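Side-chain contact in peptidoglycan glycosyltransferase (Atopobium parvulum, PDB 4OVD), which is a penicillin-binding protein of the D,D-transpeptidase kind, combining a dimerisation domain with a transpeptidase domain: residues Met356-Glu360 and Thr361-Gly365. Numbering follows the deposited sequence.
Sequences MAFLE and TQLIG
Ala-357 to Ile-364 form the last turns of helix 353-364, which widens before Gly-365 leaves it: Thr-361 N and Gln-362 N bond four residues back, Leu-359 O accepts from both Leu-363 N (2.9 Å) and Ile-364 N (3.0 Å), and Ile-364 N and Gly-365 N (2.8 Å to Glu-360 O) each reach five residues back, making a pi-type turn. Glycine suits the exit, because at its positive phi (94°) a CB would press on the preceding carbonyl. Exposed Thr-361 returns its hydroxyl to the helix: with chi1 at 59°, OG1 sits between backbone N and carbonyl carbon and donates to Ala-357 O (2.8 Å). Thr-361 N reaches that oxygen from the opposite face of the carbonyl plane, so two donors grip it. One residue along, Gln-362 lays its methylenes over the Phe-358 ring while its amide leads away; CG stands 4.0 Å from the centroid and 24° off the normal, a CH-pi contact offset toward the rim. Leu-359 and Leu-363, four residues apart, bring branched apolar ends together (CD2 to CD1, 3.6 Å) against Phe-311 and Phe-317 of strand 316-319. Phe-358 also meets Phe-317, and Ile-364 bridges helix 298-307, through Ile-304, to Phe-369 of helix 366-375, within the transpeptidase domain.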
loop_
_atom_site.group_PDB
_atom_site.type_symbol
_atom_site.label_atom_id
_atom_site.label_comp_id
_atom_site.label_asym_id
_atom_site.label_seq_id
_atom_site.Cartn_x
_atom_site.Cartn_y
_atom_site.Cartn_z
HETATM N N MSE A 356 -9.090 13.444 16.630
HETATM C CA MSE A 356 -9.241 11.997 16.443
HETATM C C MSE A 356 -9.341 11.244 17.747
HETATM O O MSE A 356 -10.233 10.377 17.976
HETATM C CB MSE A 356 -8.061 11.474 15.666
HETATM C CG MSE A 356 -8.016 11.785 14.202
HETATM SE SE MSE A 356 -9.602 11.279 13.197
HETATM C CE MSE A 356 -10.417 12.954 12.921
ATOM N N ALA A 357 -8.498 11.616 18.684
ATOM C CA ALA A 357 -8.527 10.898 19.993
ATOM C C ALA A 357 -9.829 11.232 20.700
ATOM O O ALA A 357 -10.345 10.433 21.459
ATOM C CB ALA A 357 -7.375 11.328 20.860
ATOM N N PHE A 358 -10.298 12.456 20.554
ATOM C CA PHE A 358 -11.548 12.841 21.148
ATOM C C PHE A 358 -12.673 11.994 20.551
ATOM O O PHE A 358 -13.522 11.405 21.280
ATOM C CB PHE A 358 -11.822 14.314 20.886
ATOM C CG PHE A 358 -13.194 14.734 21.260
ATOM C CD1 PHE A 358 -14.227 14.638 20.331
ATOM C CD2 PHE A 358 -13.462 15.290 22.506
ATOM C CE1 PHE A 358 -15.520 15.019 20.656
ATOM C CE2 PHE A 358 -14.758 15.686 22.822
ATOM C CZ PHE A 358 -15.797 15.518 21.895
ATOM N N LEU A 359 -12.644 11.857 19.232
ATOM C CA LEU A 359 -13.725 11.100 18.575
ATOM C C LEU A 359 -13.749 9.682 19.058
ATOM O O LEU A 359 -14.789 9.151 19.436
ATOM C CB LEU A 359 -13.584 11.138 17.067
ATOM C CG LEU A 359 -13.835 12.477 16.363
ATOM C CD1 LEU A 359 -13.606 12.254 14.892
ATOM C CD2 LEU A 359 -15.257 12.959 16.630
ATOM N N GLU A 360 -12.595 9.056 19.104
ATOM C CA GLU A 360 -12.545 7.653 19.538
ATOM C C GLU A 360 -12.889 7.510 20.968
ATOM O O GLU A 360 -13.524 6.534 21.327
ATOM C CB GLU A 360 -11.162 7.032 19.295
ATOM C CG GLU A 360 -11.057 5.508 19.419
ATOM C CD GLU A 360 -11.120 4.978 20.830
ATOM O OE1 GLU A 360 -10.696 5.702 21.747
ATOM O OE2 GLU A 360 -11.511 3.791 20.987
ATOM N N THR A 361 -12.417 8.409 21.816
ATOM C CA THR A 361 -12.661 8.189 23.237
ATOM C C THR A 361 -14.057 8.594 23.687
ATOM O O THR A 361 -14.611 7.940 24.504
ATOM C CB THR A 361 -11.624 8.885 24.150
ATOM O OG1 THR A 361 -11.658 10.271 23.896
ATOM C CG2 THR A 361 -10.184 8.359 23.914
ATOM N N GLN A 362 -14.623 9.667 23.152
ATOM C CA GLN A 362 -15.930 10.133 23.588
ATOM C C GLN A 362 -17.090 9.615 22.776
ATOM O O GLN A 362 -18.198 9.592 23.265
ATOM C CB GLN A 362 -15.964 11.651 23.496
ATOM C CG GLN A 362 -14.866 12.318 24.317
ATOM C CD GLN A 362 -15.037 12.066 25.807
ATOM O OE1 GLN A 362 -14.113 11.640 26.501
ATOM N NE2 GLN A 362 -16.247 12.232 26.273
ATOM N N LEU A 363 -16.870 9.249 21.520
ATOM C CA LEU A 363 -17.986 8.829 20.696
ATOM C C LEU A 363 -17.919 7.391 20.236
ATOM O O LEU A 363 -18.922 6.723 20.292
ATOM C CB LEU A 363 -18.057 9.703 19.460
ATOM C CG LEU A 363 -18.167 11.200 19.805
ATOM C CD1 LEU A 363 -18.104 12.023 18.550
ATOM C CD2 LEU A 363 -19.487 11.438 20.532
ATOM N N ILE A 364 -16.769 6.931 19.724
ATOM C CA ILE A 364 -16.727 5.570 19.166
ATOM C C ILE A 364 -16.646 4.552 20.265
ATOM O O ILE A 364 -17.475 3.626 20.322
ATOM C CB ILE A 364 -15.593 5.391 18.157
ATOM C CG1 ILE A 364 -15.614 6.554 17.127
ATOM C CG2 ILE A 364 -15.648 4.010 17.496
ATOM C CD1 ILE A 364 -14.413 6.584 16.192
ATOM N N GLY A 365 -15.651 4.666 21.132
ATOM C CA GLY A 365 -15.541 3.692 22.199
ATOM C C GLY A 365 -14.596 2.650 21.647
ATOM O O GLY A 365 -14.551 2.403 20.437
#